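Local atomic coordinates of pectate lyase (Bacillus subtilis, PDB entry 5AMV), a protein that cleaves polygalacturonate by calcium-dependent elimination, giving oligosaccharides with unsaturated galacturonosyl groups at their non-reducing ends. Residues A[272-284]-A[301-313]. Residues are numbered along the deposited sequence; the frame is centred on the assembly and turned at random. Where two conformers were deposited one is given.
With ADA (alpha-D-galactopyranuronic acid), chain B; ADA (alpha-D-galactopyranuronic acid), chain C.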
# COMPACT_ATOMS: atom_id res chain seq x y z
N ARG A 272 8.21 3.78 -8.50
CA ARG A 272 7.71 3.48 -9.84
C ARG A 272 6.32 2.88 -9.75
O ARG A 272 6.12 1.98 -8.94
CB ARG A 272 8.67 2.48 -10.50
CG ARG A 272 8.31 2.14 -11.95
CD ARG A 272 9.37 1.18 -12.53
NE ARG A 272 9.06 0.91 -13.93
CZ ARG A 272 9.66 -0.03 -14.66
NH1 ARG A 272 10.60 -0.80 -14.09
NH2 ARG A 272 9.34 -0.19 -15.93
N TYR A 273 5.39 3.40 -10.55
CA TYR A 273 4.00 2.89 -10.60
C TYR A 273 3.71 2.54 -12.04
O TYR A 273 3.57 3.43 -12.88
CB TYR A 273 2.98 3.95 -10.11
CG TYR A 273 3.25 4.48 -8.70
CD1 TYR A 273 4.16 5.52 -8.48
CD2 TYR A 273 2.58 3.95 -7.58
CE1 TYR A 273 4.41 6.01 -7.20
CE2 TYR A 273 2.78 4.47 -6.32
CZ TYR A 273 3.72 5.46 -6.13
OH TYR A 273 4.00 5.97 -4.89
N LYS A 274 3.62 1.25 -12.33
CA LYS A 274 3.41 0.80 -13.71
C LYS A 274 2.14 -0.05 -13.76
O LYS A 274 1.96 -1.00 -13.00
CB LYS A 274 4.59 -0.04 -14.17
CG LYS A 274 4.35 -0.57 -15.63
CD LYS A 274 5.60 -1.16 -16.21
CE LYS A 274 5.30 -1.66 -17.60
NZ LYS A 274 6.49 -2.18 -18.35
N ASN A 275 1.20 0.34 -14.61
CA ASN A 275 -0.09 -0.37 -14.65
C ASN A 275 -0.74 -0.44 -13.26
O ASN A 275 -1.19 -1.49 -12.80
CB ASN A 275 0.03 -1.75 -15.32
CG ASN A 275 0.59 -1.66 -16.70
OD1 ASN A 275 0.27 -0.74 -17.45
ND2 ASN A 275 1.35 -2.68 -17.09
N ILE A 276 -0.79 0.74 -12.65
CA ILE A 276 -1.53 0.99 -11.44
C ILE A 276 -2.74 1.83 -11.84
O ILE A 276 -2.64 2.79 -12.62
CB ILE A 276 -0.65 1.76 -10.45
CG1 ILE A 276 0.57 0.91 -9.99
CG2 ILE A 276 -1.48 2.21 -9.19
CD1 ILE A 276 0.14 -0.42 -9.28
N VAL A 277 -3.92 1.42 -11.37
CA VAL A 277 -5.16 2.09 -11.79
C VAL A 277 -5.30 3.44 -11.08
O VAL A 277 -5.59 4.45 -11.74
CB VAL A 277 -6.45 1.23 -11.55
CG1 VAL A 277 -7.67 2.02 -11.90
CG2 VAL A 277 -6.39 -0.04 -12.37
N GLN A 278 -5.22 3.43 -9.76
CA GLN A 278 -5.60 4.62 -9.00
C GLN A 278 -4.97 4.64 -7.62
O GLN A 278 -4.31 3.69 -7.19
CB GLN A 278 -7.13 4.64 -8.89
CG GLN A 278 -7.70 3.44 -8.12
CD GLN A 278 -9.21 3.45 -8.11
OE1 GLN A 278 -9.82 4.49 -7.84
NE2 GLN A 278 -9.83 2.29 -8.36
N ARG A 279 -5.15 5.77 -6.91
CA ARG A 279 -4.63 5.95 -5.54
C ARG A 279 -3.13 5.82 -5.46
O ARG A 279 -2.60 4.89 -4.86
CB ARG A 279 -5.32 5.01 -4.51
CG ARG A 279 -6.84 5.09 -4.63
CD ARG A 279 -7.52 4.21 -3.61
NE ARG A 279 -8.97 4.39 -3.63
CZ ARG A 279 -9.82 3.81 -2.78
NH1 ARG A 279 -9.38 2.97 -1.83
NH2 ARG A 279 -11.12 4.07 -2.86
N ALA A 280 -2.43 6.76 -6.08
CA ALA A 280 -0.98 6.68 -6.07
C ALA A 280 -0.24 7.94 -5.65
O ALA A 280 0.62 8.42 -6.39
CB ALA A 280 -0.47 6.17 -7.43
N PRO A 281 -0.57 8.52 -4.46
CA PRO A 281 -1.50 8.02 -3.45
C PRO A 281 -2.85 8.77 -3.50
O PRO A 281 -2.93 9.86 -4.10
CB PRO A 281 -0.79 8.41 -2.14
CG PRO A 281 -0.19 9.74 -2.47
CD PRO A 281 0.20 9.68 -3.97
N ARG A 282 -3.85 8.22 -2.81
CA ARG A 282 -5.06 9.00 -2.47
C ARG A 282 -4.91 9.46 -1.03
O ARG A 282 -4.68 8.63 -0.16
CB ARG A 282 -6.30 8.12 -2.56
CG ARG A 282 -7.62 8.89 -2.45
CD ARG A 282 -8.67 8.04 -1.78
NE ARG A 282 -10.01 8.58 -1.94
CZ ARG A 282 -10.53 9.57 -1.19
NH1 ARG A 282 -9.82 10.16 -0.24
NH2 ARG A 282 -11.79 9.97 -1.38
N VAL A 283 -5.04 10.77 -0.77
CA VAL A 283 -4.71 11.30 0.55
C VAL A 283 -5.90 12.02 1.16
O VAL A 283 -6.60 12.75 0.47
CB VAL A 283 -3.53 12.33 0.43
CG1 VAL A 283 -3.18 12.98 1.80
CG2 VAL A 283 -2.26 11.63 -0.17
N ARG A 284 -6.14 11.77 2.43
CA ARG A 284 -6.95 12.68 3.25
C ARG A 284 -6.02 13.28 4.31
O ARG A 284 -5.16 12.57 4.83
CB ARG A 284 -8.10 11.95 3.93
CG ARG A 284 -9.15 11.38 3.00
CD ARG A 284 -10.06 10.47 3.83
NE ARG A 284 -11.21 9.99 3.07
CZ ARG A 284 -11.26 8.84 2.41
NH1 ARG A 284 -10.23 8.00 2.41
NH2 ARG A 284 -12.36 8.51 1.75
N SER A 301 -5.62 -0.10 -21.54
CA SER A 301 -5.19 -1.49 -21.34
C SER A 301 -6.34 -2.33 -20.79
O SER A 301 -7.21 -1.86 -20.07
CB SER A 301 -3.95 -1.58 -20.47
OG SER A 301 -4.17 -0.92 -19.25
N SER A 302 -6.37 -3.59 -21.22
CA SER A 302 -7.48 -4.46 -20.80
C SER A 302 -7.28 -4.86 -19.34
O SER A 302 -8.25 -5.11 -18.62
CB SER A 302 -7.60 -5.71 -21.70
OG SER A 302 -6.38 -6.41 -21.76
N SER A 303 -6.04 -4.90 -18.89
CA SER A 303 -5.76 -5.11 -17.49
C SER A 303 -5.16 -3.83 -16.88
O SER A 303 -4.24 -3.22 -17.46
CB SER A 303 -4.84 -6.31 -17.28
OG SER A 303 -5.45 -7.48 -17.78
N TYR A 304 -5.70 -3.45 -15.74
CA TYR A 304 -5.25 -2.30 -14.95
C TYR A 304 -5.07 -0.99 -15.76
O TYR A 304 -3.99 -0.39 -15.71
CB TYR A 304 -3.95 -2.65 -14.22
CG TYR A 304 -4.08 -3.86 -13.29
CD1 TYR A 304 -4.94 -3.82 -12.20
CD2 TYR A 304 -3.34 -5.04 -13.52
CE1 TYR A 304 -5.04 -4.91 -11.35
CE2 TYR A 304 -3.43 -6.13 -12.68
CZ TYR A 304 -4.28 -6.07 -11.60
OH TYR A 304 -4.38 -7.17 -10.74
N PRO A 305 -6.12 -0.55 -16.46
CA PRO A 305 -6.02 0.73 -17.16
C PRO A 305 -5.90 1.91 -16.18
O PRO A 305 -6.53 1.93 -15.11
CB PRO A 305 -7.34 0.82 -17.94
CG PRO A 305 -8.33 -0.03 -17.07
CD PRO A 305 -7.43 -1.20 -16.67
N PHE A 306 -5.06 2.86 -16.55
CA PHE A 306 -4.83 4.02 -15.69
C PHE A 306 -6.08 4.85 -15.53
O PHE A 306 -6.75 5.17 -16.53
CB PHE A 306 -3.77 4.91 -16.37
CG PHE A 306 -3.42 6.16 -15.59
CD1 PHE A 306 -4.14 7.33 -15.81
CD2 PHE A 306 -2.35 6.17 -14.67
CE1 PHE A 306 -3.84 8.52 -15.09
CE2 PHE A 306 -2.04 7.35 -13.97
CZ PHE A 306 -2.81 8.51 -14.17
N SER A 307 -6.37 5.26 -14.28
CA SER A 307 -7.46 6.19 -14.01
C SER A 307 -6.89 7.55 -13.55
O SER A 307 -7.12 8.59 -14.17
CB SER A 307 -8.40 5.59 -12.94
OG SER A 307 -9.58 6.34 -12.76
N TYR A 308 -6.15 7.54 -12.44
CA TYR A 308 -5.51 8.76 -11.97
C TYR A 308 -4.29 8.42 -11.13
O TYR A 308 -4.20 7.29 -10.64
CB TYR A 308 -6.49 9.66 -11.20
CG TYR A 308 -6.91 9.14 -9.81
CD1 TYR A 308 -6.12 9.42 -8.69
CD2 TYR A 308 -8.11 8.39 -9.63
CE1 TYR A 308 -6.50 8.94 -7.40
CE2 TYR A 308 -8.50 7.92 -8.35
CZ TYR A 308 -7.70 8.25 -7.25
OH TYR A 308 -8.06 7.85 -5.97
N ALA A 309 -3.39 9.40 -10.95
CA ALA A 309 -2.24 9.21 -10.06
C ALA A 309 -2.54 9.72 -8.65
O ALA A 309 -2.67 8.92 -7.70
CB ALA A 309 -0.99 9.92 -10.65
N TRP A 310 -2.69 11.04 -8.49
CA TRP A 310 -2.89 11.63 -7.15
C TRP A 310 -4.36 11.84 -6.82
O TRP A 310 -5.10 12.37 -7.63
CB TRP A 310 -2.11 12.95 -6.97
CG TRP A 310 -0.72 12.83 -7.37
CD1 TRP A 310 0.10 11.72 -7.22
CD2 TRP A 310 0.09 13.84 -8.01
NE1 TRP A 310 1.35 11.97 -7.76
CE2 TRP A 310 1.37 13.26 -8.24
CE3 TRP A 310 -0.16 15.17 -8.44
CZ2 TRP A 310 2.41 13.96 -8.86
CZ3 TRP A 310 0.91 15.87 -9.07
CH2 TRP A 310 2.17 15.24 -9.28
N GLY A 311 -4.77 11.41 -5.64
CA GLY A 311 -6.19 11.56 -5.27
C GLY A 311 -6.25 12.65 -4.24
O GLY A 311 -5.71 12.51 -3.13
N ILE A 312 -6.88 13.77 -4.61
CA ILE A 312 -6.96 14.94 -3.73
C ILE A 312 -8.18 14.80 -2.84
O ILE A 312 -9.30 15.20 -3.23
CB ILE A 312 -7.02 16.26 -4.56
CG1 ILE A 312 -5.99 16.26 -5.70
CG2 ILE A 312 -6.84 17.48 -3.65
CD1 ILE A 312 -4.54 15.89 -5.31
N GLY A 313 -8.00 14.18 -1.68
CA GLY A 313 -9.08 13.86 -0.73
C GLY A 313 -9.30 15.02 0.24
O GLY A 313 -8.53 15.99 0.23
C1 ADA B . -13.43 4.14 -5.61
C2 ADA B . -14.45 3.51 -4.64
C3 ADA B . -15.43 4.58 -4.15
C4 ADA B . -14.70 5.73 -3.49
C5 ADA B . -13.71 6.33 -4.48
C6 ADA B . -12.83 7.29 -3.72
O2 ADA B . -15.21 2.55 -5.38
O3 ADA B . -16.32 4.01 -3.18
O4 ADA B . -13.97 5.21 -2.36
O5 ADA B . -12.83 5.30 -5.02
O6B ADA B . -11.58 7.07 -3.74
O6A ADA B . -13.34 8.26 -3.07
C1 ADA C . -15.62 5.54 -9.77
C2 ADA C . -15.17 6.54 -8.70
C3 ADA C . -13.68 6.31 -8.38
C4 ADA C . -13.46 4.86 -7.92
C5 ADA C . -14.01 3.92 -9.00
C6 ADA C . -13.83 2.46 -8.68
O2 ADA C . -15.41 7.89 -9.15
O3 ADA C . -13.23 7.27 -7.42
O4 ADA C . -14.10 4.67 -6.64
O5 ADA C . -15.41 4.20 -9.30
O6B ADA C . -12.71 2.02 -8.28
O6A ADA C . -14.84 1.72 -8.84
O HOH W 1 -2.04 0.91 -17.25
O HOH W 2 -2.29 5.24 -10.94
O HOH W 3 -9.98 6.19 -5.69
O HOH W 4 -10.74 5.64 -10.50
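Tyr304 lays CB against Asn275 O, while the edge of its ring meets Val277 CG2; both methyls of Val277 also lie against Pro305 O. Val277 O accepts two backbone bonds, from Ser307 N (2.8 Å) and Tyr308 N (3.2 Å). With CG held between backbone N and carbonyl carbon (chi1 71°), the Tyr308 ring receives Gln278 CB over one face as a CH-pi contact, 4.1 Å from CB to the ring centroid, and its OH lies 3.3 Å from Arg279 CG. Ala309 O accepts from Ala280 N; Trp310 CD1 packs on Pro281 CD beyond the cis peptide. Gly311 and Ile312 pair in parallel with Arg282 and Val283, adjacent rungs of the pectate lyase beta-helix, through Gly311 N to Pro281 O (2.9 Å) and Val283 N to Gly311 O (3.0 Å). Arg282, also in cation-pi contact with Phe339, grips the chain B galacturonate carboxylate with NE on O6B (2.8 Å) and NH2 on O6A (2.9 Å). A leucine here would probably leave that carboxylate without its two-pronged, charge-matched partner. Gln278 NE2 bonds Asp246 and the chain C galacturonate. One water within bonding distance of Tyr308 OH, Gln278 OE1, Arg279 NE and chain B O6B is consistent with Tyr308 helping order sugar-binding groups around Arg279, the probable active-site arginine.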